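Local atomic coordinates of interpain A (Prevotella intermedia, PDB entry 3BB7), a protein that probably breaks down proteins as a cysteine-type peptidase of the C10 family, captured here as a zymogen fragment holding part of the propeptide and the peptidase domain. Residues S87-T92 / S243-G248; L103-K108 / V150-D155. The protein carries 1 engineered substitution. All coordinates share one frame; numbering follows the deposited sequence. Where two conformers were deposited one is given.

Overall arrangement
Two loop-anchoring contacts in one chain illustrate how a protease fixes connections that have no regular secondary structure of their own. Both use the connection between helix 49-68 and helix 116-128. Interaction 1 sets residues 87-92 against the end of helix 234-246, near the main sheet, and interaction 2 sets residues 103-108 against strand 150-154 in a small hairpin. The contacts do not touch: their centres lie about 32 Å apart and their nearest atoms about 17 Å apart. In sequence, interaction 2 falls between the two segments of interaction 1. The side chain of Leu-104 is about 12 Å from that of Ala-116, the engineered residue at the predicted nucleophile position, whereas interaction 1 lies away from the predicted catalytic residues.

Interaction 1. Residues S87-T92 / S243-G248; sequences STLLTT and SELTKG
Leu-89 reaches from its loop to Leu-245 and Gly-248 at the end of helix 234-246, and the contact between the segments is wholly apolar. Leu-89 CD1 does all the close touching for its residue, 3.8 Å from Leu-245 CD1. The two leucine side chains slide past one another in opposite directions, so methyl meets methyl alongside. With CG anti to its own carbonyl carbon (chi1 -68°) and a chi2 of 170° extending CD1 onward from there, Leu-89 carries that methyl to the helix end. Leu-89 CD1 also lies against the backbone of the turn, 4.1 Å from Gly-248 C.

Backbone hydrogen bonds shape the surface that Leu-89 meets. Gly-248 is the first residue to leave the helix; its phi of 77° and the bonds back into the last turn make a Schellman motif, in which Gly-248 N bonds Leu-245 O at 2.8 Å. Leu-245, the leucine partner, thus also supplies an acceptor to the closing turn. A little earlier, Lys-247 N bonds Ser-243 O at 3.2 Å.

Polar anchoring of the loop falls to its surroundings. The backbone of Leu-89 bonds that of Asp-272 on strand 267-274, and Leu-90 N bonds Asp-272 OD1. Leu-89 also touches Tyr-127 of helix 116-128, while Leu-245 packs on Tyr-274 and on Leu-251 of strand 251-255.

The result is apolar packing of a loop leucine against a Schellman-capped helix C-terminus, seated beside the antiparallel sheet of a peptidase in clan CA, the papain-like group.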
# COMPACT_ATOMS: atom_id res chain seq x y z
N SER A 87 -9.44 7.90 11.82
CA SER A 87 -9.24 6.50 12.15
C SER A 87 -9.34 5.66 10.87
O SER A 87 -10.06 6.01 9.95
CB SER A 87 -10.22 6.02 13.21
OG SER A 87 -11.53 6.29 12.79
N THR A 88 -8.54 4.60 10.82
CA THR A 88 -8.51 3.61 9.74
C THR A 88 -9.82 3.51 8.97
O THR A 88 -10.84 3.10 9.55
CB THR A 88 -8.14 2.25 10.37
OG1 THR A 88 -6.94 2.42 11.14
CG2 THR A 88 -7.94 1.14 9.30
N LEU A 89 -9.79 3.89 7.69
CA LEU A 89 -10.96 3.90 6.83
C LEU A 89 -11.31 2.56 6.18
O LEU A 89 -12.51 2.25 6.02
CB LEU A 89 -10.79 4.95 5.72
CG LEU A 89 -10.79 6.39 6.25
CD1 LEU A 89 -10.37 7.38 5.16
CD2 LEU A 89 -12.17 6.80 6.80
N LEU A 90 -10.30 1.79 5.75
CA LEU A 90 -10.61 0.54 5.06
C LEU A 90 -11.06 -0.56 6.03
O LEU A 90 -10.66 -0.58 7.21
CB LEU A 90 -9.35 0.05 4.33
CG LEU A 90 -9.03 0.51 2.91
CD1 LEU A 90 -9.41 1.91 2.46
CD2 LEU A 90 -7.56 0.15 2.59
N THR A 91 -11.88 -1.50 5.52
CA THR A 91 -12.28 -2.67 6.33
C THR A 91 -11.72 -3.98 5.76
O THR A 91 -11.89 -5.05 6.36
CB THR A 91 -13.81 -2.77 6.41
OG1 THR A 91 -14.36 -2.77 5.08
CG2 THR A 91 -14.36 -1.55 7.19
N THR A 92 -11.07 -3.90 4.60
CA THR A 92 -10.59 -5.08 3.92
C THR A 92 -9.17 -5.44 4.38
O THR A 92 -8.41 -4.58 4.84
CB THR A 92 -10.57 -4.86 2.41
OG1 THR A 92 -9.88 -3.64 2.11
CG2 THR A 92 -11.97 -4.81 1.86
N SER A 243 -4.45 16.45 4.51
CA SER A 243 -5.57 17.05 3.81
C SER A 243 -6.43 15.99 3.09
O SER A 243 -7.69 16.04 3.14
CB SER A 243 -5.11 18.19 2.90
OG SER A 243 -4.33 17.72 1.83
N GLU A 244 -5.78 15.03 2.44
CA GLU A 244 -6.54 14.04 1.71
C GLU A 244 -7.31 13.14 2.68
O GLU A 244 -8.47 12.82 2.47
CB GLU A 244 -5.62 13.20 0.83
CG GLU A 244 -5.12 13.95 -0.36
CD GLU A 244 -6.15 14.16 -1.43
OE1 GLU A 244 -7.24 13.54 -1.40
OE2 GLU A 244 -5.84 14.96 -2.34
N LEU A 245 -6.66 12.72 3.77
CA LEU A 245 -7.37 11.84 4.71
C LEU A 245 -8.49 12.56 5.46
O LEU A 245 -9.53 11.95 5.75
CB LEU A 245 -6.38 11.11 5.65
CG LEU A 245 -5.78 9.80 5.05
CD1 LEU A 245 -6.86 8.70 4.82
CD2 LEU A 245 -5.02 10.03 3.78
N THR A 246 -8.28 13.84 5.77
CA THR A 246 -9.34 14.66 6.37
C THR A 246 -10.60 14.64 5.50
O THR A 246 -11.73 14.71 6.00
CB THR A 246 -8.85 16.11 6.50
OG1 THR A 246 -7.90 16.18 7.57
CG2 THR A 246 -10.01 17.08 6.79
N LYS A 247 -10.40 14.62 4.19
CA LYS A 247 -11.49 14.56 3.23
C LYS A 247 -12.06 13.15 3.03
O LYS A 247 -12.98 12.97 2.22
CB LYS A 247 -11.01 15.09 1.87
CG LYS A 247 -10.55 16.53 1.88
CD LYS A 247 -9.85 16.90 0.57
CE LYS A 247 -9.20 18.28 0.65
NZ LYS A 247 -10.10 19.34 1.21
N GLY A 248 -11.51 12.17 3.73
CA GLY A 248 -11.97 10.78 3.61
C GLY A 248 -11.48 10.09 2.34
O GLY A 248 -12.20 9.25 1.76

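Interaction 2. Residues L103-K108 / V150-D155; sequences LLPKTK and VAISAD. Unlike the reference sequence in segment 103-108: Lys-106 (reference Asn).
Thr-107 OG1, gripped by both Lys-109 N and Gly-110 O, pins one end of the loop whose Leu-104 and Pro-105 pack on Ile-152 and Val-150. Leu-104 O accepts a further hydrogen bond from Arg-111 NH1, and Pro-105 is tied to Leu-112 through the backbone. Across to the strand the loop makes only carbon-carbon contacts.

Pro-105 makes most of that contact. The CG-CD side of its ring crosses Ile-152, with Pro-105 CG and Pro-105 CD each 3.8 Å from Ile-152 CG1. The Ile-152 CD1 methyl follows at 3.9 Å from Pro-105 CD. Pro-105 CG also has a second neighbour, Val-150 CG1, at 4.0 Å. A chi1 of 171°, anti to the backbone N, turns Val-150 CG1 to the proline ring. Val-150 and Ile-152 both face the loop because alternate residues of a strand share a side; Ala-151, between them, points away.

Ile-152 divides its branches between two partners. While the longer arm, CG1 and CD1, serves the proline, Ile-152 CG2 meets Leu-104 CD2 at 4.0 Å. A chi1 of -62°, with CG1 anti to the carbonyl carbon, sets the two branches for these separate tasks.

Beside Leu-104 and Ile-152, Leu-187 of helix 176-192 and Tyr-197 touch both, extending the apolar cluster. Strand 150-154 itself is paired antiparallel with strand 138-142, Ile-152 bonding Val-140 through the backbone. The arrangement is a two-stranded beta hairpin that uses one side to hold a loop and a helix, within the peptidase domain of the C10 family.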
# COMPACT_ATOMS: atom_id res chain seq x y z
N LEU A 103 -7.94 -15.30 -11.42
CA LEU A 103 -8.12 -15.16 -12.86
C LEU A 103 -6.82 -15.02 -13.66
O LEU A 103 -6.86 -14.90 -14.90
CB LEU A 103 -9.05 -13.99 -13.17
CG LEU A 103 -10.45 -14.14 -12.58
CD1 LEU A 103 -11.30 -12.92 -12.84
CD2 LEU A 103 -11.16 -15.39 -13.12
N LEU A 104 -5.67 -15.00 -12.97
CA LEU A 104 -4.39 -14.85 -13.63
C LEU A 104 -3.81 -16.20 -14.06
O LEU A 104 -4.12 -17.23 -13.45
CB LEU A 104 -3.40 -14.14 -12.69
CG LEU A 104 -3.78 -12.69 -12.32
CD1 LEU A 104 -2.94 -12.20 -11.17
CD2 LEU A 104 -3.63 -11.79 -13.56
N PRO A 105 -2.99 -16.22 -15.12
CA PRO A 105 -2.37 -17.47 -15.59
C PRO A 105 -1.65 -18.26 -14.52
O PRO A 105 -1.02 -17.69 -13.62
CB PRO A 105 -1.38 -16.98 -16.66
CG PRO A 105 -2.00 -15.74 -17.19
CD PRO A 105 -2.71 -15.09 -16.03
N LYS A 106 -1.76 -19.58 -14.64
CA LYS A 106 -1.00 -20.48 -13.80
C LYS A 106 0.38 -20.69 -14.45
O LYS A 106 0.55 -20.50 -15.65
CB LYS A 106 -1.77 -21.80 -13.65
CG LYS A 106 -1.29 -22.78 -12.59
CD LYS A 106 -0.62 -22.17 -11.39
CE LYS A 106 -1.03 -22.99 -10.15
NZ LYS A 106 0.14 -23.38 -9.29
N THR A 107 1.40 -21.01 -13.65
CA THR A 107 2.72 -21.35 -14.18
C THR A 107 3.22 -22.53 -13.38
O THR A 107 2.70 -22.82 -12.31
CB THR A 107 3.75 -20.16 -14.13
OG1 THR A 107 4.41 -20.10 -12.85
CG2 THR A 107 3.08 -18.79 -14.45
N LYS A 108 4.23 -23.23 -13.91
CA LYS A 108 4.81 -24.36 -13.19
C LYS A 108 5.48 -23.94 -11.86
O LYS A 108 5.80 -24.79 -11.03
CB LYS A 108 5.82 -25.11 -14.08
CG LYS A 108 5.21 -25.74 -15.35
CD LYS A 108 6.19 -26.69 -16.09
CE LYS A 108 7.22 -25.93 -16.93
NZ LYS A 108 8.41 -26.80 -17.21
N VAL A 150 1.68 -14.64 -23.33
CA VAL A 150 0.31 -15.00 -22.91
C VAL A 150 -0.47 -13.72 -22.62
O VAL A 150 -0.04 -12.90 -21.79
CB VAL A 150 0.33 -15.95 -21.66
CG1 VAL A 150 -1.06 -16.14 -21.09
CG2 VAL A 150 0.91 -17.28 -22.02
N ALA A 151 -1.64 -13.57 -23.25
CA ALA A 151 -2.46 -12.36 -23.07
C ALA A 151 -3.20 -12.38 -21.77
O ALA A 151 -3.85 -13.37 -21.43
CB ALA A 151 -3.46 -12.22 -24.25
N ILE A 152 -3.15 -11.26 -21.06
CA ILE A 152 -3.93 -11.07 -19.84
C ILE A 152 -4.75 -9.80 -20.10
O ILE A 152 -4.21 -8.71 -20.18
CB ILE A 152 -3.02 -10.90 -18.61
CG1 ILE A 152 -2.17 -12.18 -18.40
CG2 ILE A 152 -3.86 -10.53 -17.38
CD1 ILE A 152 -0.95 -11.96 -17.49
N SER A 153 -6.07 -9.97 -20.26
CA SER A 153 -6.94 -8.91 -20.77
C SER A 153 -8.01 -8.52 -19.77
O SER A 153 -8.46 -9.35 -18.98
CB SER A 153 -7.60 -9.38 -22.06
OG SER A 153 -6.60 -9.69 -23.02
N ALA A 154 -8.46 -7.27 -19.87
CA ALA A 154 -9.57 -6.78 -19.08
C ALA A 154 -10.52 -5.99 -20.00
O ALA A 154 -10.08 -5.08 -20.72
CB ALA A 154 -9.03 -5.87 -18.01
N ASP A 155 -11.80 -6.35 -19.98
CA ASP A 155 -12.82 -5.59 -20.70
C ASP A 155 -13.54 -4.72 -19.69
O ASP A 155 -14.62 -5.06 -19.18
CB ASP A 155 -13.79 -6.54 -21.39
CG ASP A 155 -14.84 -5.79 -22.20
OD1 ASP A 155 -14.81 -4.53 -22.21
OD2 ASP A 155 -15.71 -6.49 -22.80